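Local coordinates for protein spectinomycin phosphotransferase (Legionella pneumophila, PDB 3I1A) that probably transfers a phosphoryl group from a nucleotide to the antibiotic spectinomycin, as an aminoglycoside phosphotransferase with a protein-kinase-like fold, at residues N165-D168 and K169-A173; A237-E240 and R241-F245; T275-S278 and Y279-E283. All blocks are in the same frame, centred on the assembly; numbering follows the deposited sequence.

Along the chain the three contacts come in series, each a local turn or cap and not a long-range pairing. Contact 1 starts helix 169-180 at the surface, with its centre about 31 Å from that of the chain. Contact 2 is the buried turn that carries strand 235-237 into helix 240-243, and contact 3 is an early part of helix 274-297. The centres of contacts 2 and 3 lie about 9 Å apart and the two touch. Contact 1 stands about 37 Å from contact 2 and about 32 Å from contact 3, centre to centre, yet Leu296 of helix 274-297 reaches it, so that one helix runs from the buried turn of contact 2 to the surface cap of contact 1.

Contact 1 (N165-D168 and K169-A173); sequences NSDD and KLTAA
Asp168 caps the helix that Lys169 begins, and its carboxylate does most of the work. OD1 accepts from Thr171 N at 2.9 Å, in a nearly straight bond (165° at the hydrogen) met almost along the C-O axis of the carboxylate. This is the classic N-cap: a side chain takes up an amide of the first turn, which has no preceding turn to supply an i-4 carbonyl. The torsion makes it possible, since CG stands between the backbone N and the carbonyl carbon (chi1 72°) and the carboxylate folds back over the turn.

Among the backbone bonds, Ala172 N donates to Asp168 O at 3.0 Å, the first i to i+4 link of the helix. One residue thus serves the helix start with both its carbonyl and its side chain.

Two waters extend the polar network. One accepts a hydrogen bond from Leu170 N at 3.0 Å and gives a weak bond to Asp168 OD2. The other accepts from Asp168 N and donates to Thr171 OG1 at 2.7 Å, bridging the cap residue to the third residue of the helix.

Van der Waals contact is slight: the side chains of Asp167 and Thr171 cross at about a right angle, and the Thr171 methyl CG2 rests against the Asp167 carboxylate, 3.5 Å from OD1.

The carboxylates have further partners. Asp167 OD2 forms a salt bridge with Lys175, further along the same helix, one turn past Thr171. Asp168 OD2 forms another with Arg306 of helix 303-315. Thr171 OG1 is hydrogen-bonded to Leu296 O, near the end of helix 274-297, while Asp168 and Leu170 touch Asn303. The start of helix 169-180 is therefore set against the junction between helices 274-297 and 303-315.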
ATOM      1  N   ASN A 165     -18.809  -5.214  31.667  0.50 29.73           N
ATOM      2  CA  ASN A 165     -19.624  -4.082  32.098  0.50 30.66           C
ATOM      3  C   ASN A 165     -19.002  -2.715  31.822  0.50 30.95           C
ATOM      4  O   ASN A 165     -19.702  -1.703  31.803  0.50 31.08           O
ATOM      5  CB  ASN A 165     -19.926  -4.201  33.596  0.50 31.96           C
ATOM      6  CG  ASN A 165     -21.289  -4.796  33.874  0.50 32.24           C
ATOM      7  OD1 ASN A 165     -21.575  -5.219  34.990  0.50 33.52           O
ATOM      8  ND2 ASN A 165     -22.145  -4.815  32.861  0.50 34.11           N
ATOM      9  N   SER A 166     -17.691  -2.678  31.607  1.00 30.52           N
ATOM     10  CA  SER A 166     -17.020  -1.409  31.358  1.00 30.28           C
ATOM     11  C   SER A 166     -16.865  -1.067  29.881  1.00 28.11           C
ATOM     12  O   SER A 166     -16.307  -0.028  29.552  1.00 29.16           O
ATOM     13  CB  SER A 166     -15.644  -1.392  32.029  1.00 29.79           C
ATOM     14  OG  SER A 166     -14.790  -2.356  31.456  1.00 34.00           O
ATOM     15  N   ASP A 167     -17.361  -1.920  28.990  1.00 26.43           N
ATOM     16  CA  ASP A 167     -17.241  -1.641  27.551  1.00 22.57           C
ATOM     17  C   ASP A 167     -18.038  -0.387  27.173  1.00 22.44           C
ATOM     18  O   ASP A 167     -19.135  -0.166  27.704  1.00 22.27           O
ATOM     19  CB  ASP A 167     -17.810  -2.784  26.700  1.00 22.28           C
ATOM     20  CG  ASP A 167     -16.988  -4.069  26.762  1.00 22.02           C
ATOM     21  OD1 ASP A 167     -15.805  -4.047  27.112  1.00 23.29           O
ATOM     22  OD2 ASP A 167     -17.549  -5.125  26.424  1.00 22.41           O
ATOM     23  N   ASP A 168     -17.500   0.434  26.268  1.00 18.73           N
ATOM     24  CA  ASP A 168     -18.269   1.588  25.805  1.00 17.95           C
ATOM     25  C   ASP A 168     -19.118   1.152  24.604  1.00 15.17           C
ATOM     26  O   ASP A 168     -19.099  -0.012  24.220  1.00 16.11           O
ATOM     27  CB  ASP A 168     -17.370   2.810  25.487  1.00 17.24           C
ATOM     28  CG  ASP A 168     -16.528   2.678  24.216  1.00 18.19           C
ATOM     29  OD1 ASP A 168     -16.456   1.592  23.599  1.00 17.08           O
ATOM     30  OD2 ASP A 168     -15.910   3.716  23.830  1.00 18.81           O
ATOM     31  N   LYS A 169     -19.889   2.076  24.042  1.00 15.74           N
ATOM     32  CA  LYS A 169     -20.776   1.777  22.923  1.00 15.22           C
ATOM     33  C   LYS A 169     -20.100   1.102  21.743  1.00 14.97           C
ATOM     34  O   LYS A 169     -20.593   0.096  21.217  1.00 17.09           O
ATOM     35  CB  LYS A 169     -21.443   3.078  22.433  1.00 17.98           C
ATOM     36  CG  LYS A 169     -22.596   2.868  21.425  1.00 20.25           C
ATOM     37  CD  LYS A 169     -23.118   4.242  20.944  1.00 23.61           C
ATOM     38  CE  LYS A 169     -24.281   4.150  19.967  1.00 28.63           C
ATOM     39  NZ  LYS A 169     -24.521   5.494  19.355  1.00 32.47           N
ATOM     40  N   LEU A 170     -18.981   1.668  21.307  1.00 16.57           N
ATOM     41  CA  LEU A 170     -18.297   1.097  20.155  1.00 15.50           C
ATOM     42  C   LEU A 170     -17.719  -0.284  20.440  1.00 15.77           C
ATOM     43  O   LEU A 170     -17.835  -1.184  19.622  1.00 15.51           O
ATOM     44  CB  LEU A 170     -17.219   2.050  19.687  1.00 17.89           C
ATOM     45  CG  LEU A 170     -17.838   3.201  18.897  1.00 18.11           C
ATOM     46  CD1 LEU A 170     -16.724   4.182  18.486  1.00 18.74           C
ATOM     47  CD2 LEU A 170     -18.549   2.651  17.661  1.00 22.08           C
ATOM     48  N   THR A 171     -17.123  -0.457  21.613  1.00 16.24           N
ATOM     49  CA  THR A 171     -16.566  -1.763  21.964  1.00 16.80           C
ATOM     50  C   THR A 171     -17.656  -2.826  22.029  1.00 16.78           C
ATOM     51  O   THR A 171     -17.476  -3.940  21.545  1.00 15.67           O
ATOM     52  CB  THR A 171     -15.848  -1.718  23.317  1.00 16.88           C
ATOM     53  OG1 THR A 171     -14.704  -0.869  23.200  1.00 16.77           O
ATOM     54  CG2 THR A 171     -15.398  -3.118  23.728  1.00 17.20           C
ATOM     55  N   ALA A 172     -18.797  -2.483  22.617  1.00 16.57           N
ATOM     56  CA  ALA A 172     -19.899  -3.444  22.706  1.00 16.20           C
ATOM     57  C   ALA A 172     -20.462  -3.796  21.327  1.00 16.98           C
ATOM     58  O   ALA A 172     -20.823  -4.953  21.056  1.00 17.55           O
ATOM     59  CB  ALA A 172     -21.033  -2.890  23.608  1.00 16.85           C
ATOM     60  N   ALA A 173     -20.564  -2.804  20.446  1.00 16.69           N
ATOM     61  CA  ALA A 173     -21.089  -3.041  19.102  1.00 17.89           C
ATOM     62  C   ALA A 173     -20.125  -3.951  18.324  1.00 17.59           C
ATOM     63  O   ALA A 173     -20.549  -4.855  17.586  1.00 16.28           O
ATOM     64  CB  ALA A 173     -21.279  -1.700  18.368  1.00 19.50           C
TER
HETATM   65  O   HOH W   1     -18.129   4.462  21.855  1.00 20.02           O
HETATM   66  O   HOH W   2     -14.514   0.054  25.779  1.00 27.83           O

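Contact 2 (A237-E240 and R241-F245); sequences APKE and RDLMF
Lys239 passes obliquely across Leu243, one turn on, and its chain can be followed outward from the backbone. CB leads to CG, which sits between the backbone N and the carbonyl carbon (chi1 63°). CG lies 3.9 Å from Leu243 CD1, CD approaches the same methyl to 3.8 Å, and CE is still 4.0 Å from it, so three methylenes in a row lean on one leucine branch. The chain runs extended as far as CE and then bends (chi4 -61°), which turns NZ to Glu240. There NZ makes a salt bridge of 2.9 Å with OE2, on the syn side of the carboxylate and 25° out of its plane. Asn271 O is a second acceptor for NZ, and Asp273 N a second donor to OE2, so the ion pair is tied to the chain just ahead of helix 274-297.

The backbone here makes the tight turn from strand 235-237 into helix 240-243, in the C-terminal lobe of the kinase-like fold. Arg241 N donates to Pro238 O at 2.9 Å. Lys239 O takes two amides, Asp242 N and Leu243 N. Met244 N closes the next turn on Glu240 O.

Asp242 accepts from His210 N, Ser211 N and His129 NE2. Its side chain is about 9 Å from that of Asn217, a magnesium ligand in another structure of this protein. Met244 CE rests over the centre of the Phe245 ring, 3.6 Å above its plane.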
ATOM      1  N   ALA A 237       8.894 -11.328  -2.267  1.00 13.51           N
ATOM      2  CA  ALA A 237       7.947 -12.336  -1.853  1.00 13.79           C
ATOM      3  C   ALA A 237       7.439 -13.004  -3.131  1.00 12.90           C
ATOM      4  O   ALA A 237       7.795 -12.585  -4.233  1.00 14.45           O
ATOM      5  CB  ALA A 237       6.786 -11.628  -1.127  1.00 14.75           C
ATOM      6  N   PRO A 238       6.659 -14.082  -2.994  1.00 11.16           N
ATOM      7  CA  PRO A 238       6.099 -14.774  -4.159  1.00 11.38           C
ATOM      8  C   PRO A 238       5.224 -13.747  -4.880  1.00 13.35           C
ATOM      9  O   PRO A 238       4.608 -12.898  -4.231  1.00 12.84           O
ATOM     10  CB  PRO A 238       5.234 -15.863  -3.530  1.00 11.16           C
ATOM     11  CG  PRO A 238       5.985 -16.186  -2.266  1.00 12.24           C
ATOM     12  CD  PRO A 238       6.324 -14.791  -1.749  1.00 11.23           C
ATOM     13  N   LYS A 239       5.156 -13.840  -6.205  1.00 11.66           N
ATOM     14  CA  LYS A 239       4.381 -12.905  -7.007  1.00 12.93           C
ATOM     15  C   LYS A 239       2.935 -12.796  -6.553  1.00 12.47           C
ATOM     16  O   LYS A 239       2.297 -11.760  -6.774  1.00 13.08           O
ATOM     17  CB  LYS A 239       4.414 -13.319  -8.489  1.00 14.89           C
ATOM     18  CG  LYS A 239       3.776 -14.688  -8.807  1.00 15.57           C
ATOM     19  CD  LYS A 239       3.838 -14.957 -10.326  1.00 16.08           C
ATOM     20  CE  LYS A 239       3.058 -16.225 -10.724  1.00 15.80           C
ATOM     21  NZ  LYS A 239       3.565 -17.483 -10.097  1.00 15.38           N
ATOM     22  N   GLU A 240       2.418 -13.861  -5.935  1.00 12.60           N
ATOM     23  CA  GLU A 240       1.042 -13.870  -5.473  1.00 14.09           C
ATOM     24  C   GLU A 240       0.755 -12.795  -4.412  1.00 12.89           C
ATOM     25  O   GLU A 240      -0.403 -12.434  -4.188  1.00 13.34           O
ATOM     26  CB  GLU A 240       0.674 -15.285  -4.983  1.00 13.14           C
ATOM     27  CG  GLU A 240       0.562 -16.342  -6.122  1.00 13.63           C
ATOM     28  CD  GLU A 240       1.895 -16.798  -6.715  1.00 14.76           C
ATOM     29  OE1 GLU A 240       2.972 -16.571  -6.113  1.00 13.93           O
ATOM     30  OE2 GLU A 240       1.862 -17.411  -7.800  1.00 13.65           O
ATOM     31  N   ARG A 241       1.804 -12.282  -3.777  1.00 12.55           N
ATOM     32  CA  ARG A 241       1.672 -11.185  -2.805  1.00 13.28           C
ATOM     33  C   ARG A 241       0.961 -10.010  -3.497  1.00 13.51           C
ATOM     34  O   ARG A 241       0.162  -9.278  -2.876  1.00 13.41           O
ATOM     35  CB  ARG A 241       3.056 -10.741  -2.367  1.00 14.94           C
ATOM     36  CG  ARG A 241       3.122  -9.370  -1.707  1.00 15.90           C
ATOM     37  CD  ARG A 241       2.586  -9.400  -0.291  1.00 17.44           C
ATOM     38  NE  ARG A 241       1.130  -9.259  -0.277  1.00 16.24           N
ATOM     39  CZ  ARG A 241       0.433  -9.113   0.838  1.00 18.77           C
ATOM     40  NH1 ARG A 241       1.066  -9.088   2.011  1.00 17.64           N
ATOM     41  NH2 ARG A 241      -0.894  -9.008   0.783  1.00 19.80           N
ATOM     42  N   ASP A 242       1.291  -9.792  -4.768  1.00 13.43           N
ATOM     43  CA  ASP A 242       0.637  -8.739  -5.529  1.00 12.38           C
ATOM     44  C   ASP A 242      -0.563  -9.250  -6.340  1.00 12.32           C
ATOM     45  O   ASP A 242      -1.598  -8.569  -6.453  1.00 12.17           O
ATOM     46  CB  ASP A 242       1.620  -8.057  -6.506  1.00 11.76           C
ATOM     47  CG  ASP A 242       2.612  -7.158  -5.805  1.00 13.68           C
ATOM     48  OD1 ASP A 242       2.388  -6.816  -4.624  1.00 12.14           O
ATOM     49  OD2 ASP A 242       3.603  -6.768  -6.451  1.00 12.10           O
ATOM     50  N   LEU A 243      -0.455 -10.448  -6.906  1.00 12.75           N
ATOM     51  CA  LEU A 243      -1.550 -10.942  -7.730  1.00 12.93           C
ATOM     52  C   LEU A 243      -2.873 -11.139  -6.985  1.00 12.82           C
ATOM     53  O   LEU A 243      -3.934 -11.096  -7.604  1.00 15.68           O
ATOM     54  CB  LEU A 243      -1.135 -12.244  -8.453  1.00 13.06           C
ATOM     55  CG  LEU A 243       0.016 -12.019  -9.448  1.00 12.64           C
ATOM     56  CD1 LEU A 243       0.356 -13.338 -10.221  1.00 13.17           C
ATOM     57  CD2 LEU A 243      -0.376 -10.916 -10.428  1.00 13.89           C
ATOM     58  N   MET A 244      -2.808 -11.331  -5.670  1.00 13.17           N
ATOM     59  CA  MET A 244      -4.007 -11.565  -4.882  1.00 13.32           C
ATOM     60  C   MET A 244      -4.999 -10.409  -4.973  1.00 13.90           C
ATOM     61  O   MET A 244      -6.198 -10.593  -4.749  1.00 14.18           O
ATOM     62  CB  MET A 244      -3.639 -11.801  -3.417  1.00 14.42           C
ATOM     63  CG  MET A 244      -2.999 -10.610  -2.737  1.00 14.80           C
ATOM     64  SD  MET A 244      -3.626 -10.338  -1.027  1.00 15.11           S
ATOM     65  CE  MET A 244      -5.084  -9.285  -1.418  1.00 16.16           C
ATOM     66  N   PHE A 245      -4.505  -9.232  -5.315  1.00 13.59           N
ATOM     67  CA  PHE A 245      -5.372  -8.063  -5.412  1.00 15.06           C
ATOM     68  C   PHE A 245      -6.231  -8.050  -6.676  1.00 16.38           C
ATOM     69  O   PHE A 245      -7.291  -7.418  -6.704  1.00 16.99           O
ATOM     70  CB  PHE A 245      -4.528  -6.789  -5.351  1.00 14.07           C
ATOM     71  CG  PHE A 245      -3.929  -6.536  -3.987  1.00 16.24           C
ATOM     72  CD1 PHE A 245      -2.643  -6.988  -3.676  1.00 14.17           C
ATOM     73  CD2 PHE A 245      -4.670  -5.895  -2.997  1.00 14.21           C
ATOM     74  CE1 PHE A 245      -2.106  -6.805  -2.392  1.00 15.46           C
ATOM     75  CE2 PHE A 245      -4.131  -5.708  -1.707  1.00 14.47           C
ATOM     76  CZ  PHE A 245      -2.860  -6.161  -1.411  1.00 14.13           C
TER

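Contact 3 (T275-S278 and Y279-E283); sequences TILS and YYRHE
Tyr279, Tyr280, Arg281 and His282 donate their amides to the carbonyls of Thr275, Ile276, Leu277 and Ser278 in turn, unbroken alpha-helical i to i+4 bonding of 2.9 to 3.2 Å. Ser278 O accepts a second N-H: His282 ND1 donates to it at 2.8 Å, with the oxygen at the edge of the imidazole and close to its plane. His282 N and ND1 arrive from opposite faces of the carbonyl plane. CG of His282 is anti to its own carbonyl carbon (chi1 -73°), which swings the ring back along the helix toward Ser278.

Ile276 and Tyr280 lie side by side, pointing the same way, with CG2 of the isoleucine 3.5 Å from CE2 of the ring. The phenol OH goes on to Glu144, and Tyr280 also packs on Pro238 and Arg241. Leu277 crosses Arg281, and its CD2 sits over the centre of the guanidinium, 4.1 Å above the plane. That group is held at its nitrogens: NE binds Met244 O and NH1 binds Thr329 OG1, so the arginine joins this helix to the chain just after helix 240-243 and to helix 322-329.

Because ND1 of His282 donates, it carries a proton; the ND1 bond fixes the rotation of the imidazole, while the carbonyl serves two donors.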
ATOM      1  N   THR A 275      -2.422 -21.819  -3.776  1.00 18.27           N
ATOM      2  CA  THR A 275      -2.294 -21.951  -2.339  1.00 18.64           C
ATOM      3  C   THR A 275      -1.709 -20.655  -1.784  1.00 17.15           C
ATOM      4  O   THR A 275      -2.156 -20.147  -0.760  1.00 15.65           O
ATOM      5  CB  THR A 275      -1.383 -23.129  -1.968  1.00 20.84           C
ATOM      6  OG1 THR A 275      -1.949 -24.347  -2.494  1.00 21.41           O
ATOM      7  CG2 THR A 275      -1.236 -23.233  -0.483  1.00 18.47           C
ATOM      8  N   ILE A 276      -0.707 -20.117  -2.462  1.00 14.53           N
ATOM      9  CA  ILE A 276      -0.129 -18.878  -1.979  1.00 14.09           C
ATOM     10  C   ILE A 276      -1.101 -17.717  -2.207  1.00 14.98           C
ATOM     11  O   ILE A 276      -1.204 -16.822  -1.374  1.00 13.67           O
ATOM     12  CB  ILE A 276       1.224 -18.560  -2.650  1.00 14.26           C
ATOM     13  CG1 ILE A 276       2.209 -19.713  -2.405  1.00 15.04           C
ATOM     14  CG2 ILE A 276       1.816 -17.271  -2.024  1.00 14.94           C
ATOM     15  CD1 ILE A 276       3.563 -19.524  -3.119  1.00 17.22           C
ATOM     16  N   LEU A 277      -1.833 -17.742  -3.315  1.00 15.69           N
ATOM     17  CA  LEU A 277      -2.790 -16.662  -3.586  1.00 15.58           C
ATOM     18  C   LEU A 277      -3.897 -16.668  -2.511  1.00 16.72           C
ATOM     19  O   LEU A 277      -4.291 -15.615  -2.003  1.00 15.92           O
ATOM     20  CB  LEU A 277      -3.435 -16.833  -4.969  1.00 16.02           C
ATOM     21  CG  LEU A 277      -4.212 -15.620  -5.504  1.00 17.53           C
ATOM     22  CD1 LEU A 277      -3.251 -14.593  -6.090  1.00 17.45           C
ATOM     23  CD2 LEU A 277      -5.159 -16.082  -6.619  1.00 19.21           C
ATOM     24  N   SER A 278      -4.388 -17.855  -2.162  1.00 17.18           N
ATOM     25  CA  SER A 278      -5.440 -17.949  -1.144  1.00 18.44           C
ATOM     26  C   SER A 278      -4.880 -17.563   0.233  1.00 18.38           C
ATOM     27  O   SER A 278      -5.566 -16.928   1.038  1.00 18.60           O
ATOM     28  CB  SER A 278      -6.021 -19.360  -1.093  1.00 20.51           C
ATOM     29  OG  SER A 278      -7.092 -19.416  -0.150  1.00 19.63           O
ATOM     30  N   TYR A 279      -3.635 -17.942   0.501  1.00 15.82           N
ATOM     31  CA  TYR A 279      -2.995 -17.588   1.766  1.00 15.38           C
ATOM     32  C   TYR A 279      -2.977 -16.061   1.950  1.00 16.68           C
ATOM     33  O   TYR A 279      -3.331 -15.542   3.014  1.00 17.70           O
ATOM     34  CB  TYR A 279      -1.547 -18.075   1.805  1.00 14.84           C
ATOM     35  CG  TYR A 279      -0.767 -17.449   2.945  1.00 13.95           C
ATOM     36  CD1 TYR A 279      -0.994 -17.840   4.262  1.00 14.89           C
ATOM     37  CD2 TYR A 279       0.136 -16.403   2.712  1.00 12.49           C
ATOM     38  CE1 TYR A 279      -0.347 -17.204   5.317  1.00 12.09           C
ATOM     39  CE2 TYR A 279       0.787 -15.752   3.763  1.00 14.53           C
ATOM     40  CZ  TYR A 279       0.537 -16.167   5.065  1.00 13.36           C
ATOM     41  OH  TYR A 279       1.185 -15.544   6.089  1.00 16.03           O
ATOM     42  N   TYR A 280      -2.530 -15.337   0.925  1.00 14.57           N
ATOM     43  CA  TYR A 280      -2.466 -13.887   1.054  1.00 13.93           C
ATOM     44  C   TYR A 280      -3.819 -13.221   1.234  1.00 15.25           C
ATOM     45  O   TYR A 280      -3.937 -12.301   2.028  1.00 15.53           O
ATOM     46  CB  TYR A 280      -1.740 -13.263  -0.142  1.00 13.36           C
ATOM     47  CG  TYR A 280      -0.237 -13.302   0.005  1.00 14.49           C
ATOM     48  CD1 TYR A 280       0.388 -12.668   1.079  1.00 12.58           C
ATOM     49  CD2 TYR A 280       0.565 -13.964  -0.930  1.00 14.26           C
ATOM     50  CE1 TYR A 280       1.767 -12.687   1.220  1.00 15.33           C
ATOM     51  CE2 TYR A 280       1.935 -13.983  -0.803  1.00 13.74           C
ATOM     52  CZ  TYR A 280       2.541 -13.342   0.271  1.00 13.79           C
ATOM     53  OH  TYR A 280       3.916 -13.299   0.400  1.00 12.04           O
ATOM     54  N   ARG A 281      -4.838 -13.678   0.511  1.00 15.69           N
ATOM     55  CA  ARG A 281      -6.166 -13.070   0.643  1.00 15.99           C
ATOM     56  C   ARG A 281      -6.726 -13.290   2.038  1.00 17.17           C
ATOM     57  O   ARG A 281      -7.369 -12.395   2.584  1.00 17.05           O
ATOM     58  CB  ARG A 281      -7.131 -13.630  -0.389  1.00 17.36           C
ATOM     59  CG  ARG A 281      -6.765 -13.209  -1.786  1.00 16.47           C
ATOM     60  CD  ARG A 281      -7.778 -13.727  -2.785  1.00 17.97           C
ATOM     61  NE  ARG A 281      -7.546 -13.112  -4.086  1.00 17.86           N
ATOM     62  CZ  ARG A 281      -8.107 -13.521  -5.216  1.00 18.54           C
ATOM     63  NH1 ARG A 281      -8.940 -14.555  -5.221  1.00 21.78           N
ATOM     64  NH2 ARG A 281      -7.826 -12.888  -6.353  1.00 20.98           N
ATOM     65  N   HIS A 282      -6.492 -14.463   2.625  1.00 15.91           N
ATOM     66  CA  HIS A 282      -6.975 -14.690   3.988  1.00 17.07           C
ATOM     67  C   HIS A 282      -6.113 -13.926   4.987  1.00 14.97           C
ATOM     68  O   HIS A 282      -6.634 -13.264   5.883  1.00 16.84           O
ATOM     69  CB  HIS A 282      -6.964 -16.200   4.343  1.00 16.59           C
ATOM     70  CG  HIS A 282      -8.046 -17.001   3.668  1.00 15.51           C
ATOM     71  ND1 HIS A 282      -8.007 -17.339   2.333  1.00 16.71           N
ATOM     72  CD2 HIS A 282      -9.214 -17.493   4.145  1.00 16.06           C
ATOM     73  CE1 HIS A 282      -9.102 -18.005   2.014  1.00 17.30           C
ATOM     74  NE2 HIS A 282      -9.854 -18.112   3.095  1.00 16.90           N
ATOM     75  N   GLU A 283      -4.794 -13.996   4.833  1.00 15.63           N
ATOM     76  CA  GLU A 283      -3.883 -13.328   5.758  1.00 14.68           C
ATOM     77  C   GLU A 283      -3.995 -11.807   5.761  1.00 14.81           C
ATOM     78  O   GLU A 283      -3.861 -11.172   6.805  1.00 13.97           O
ATOM     79  CB  GLU A 283      -2.437 -13.746   5.451  1.00 14.99           C
ATOM     80  CG  GLU A 283      -1.360 -13.019   6.246  1.00 16.64           C
ATOM     81  CD  GLU A 283      -1.403 -13.240   7.756  1.00 17.65           C
ATOM     82  OE1 GLU A 283      -1.994 -14.238   8.228  1.00 19.04           O
ATOM     83  OE2 GLU A 283      -0.814 -12.409   8.475  1.00 20.06           O
TER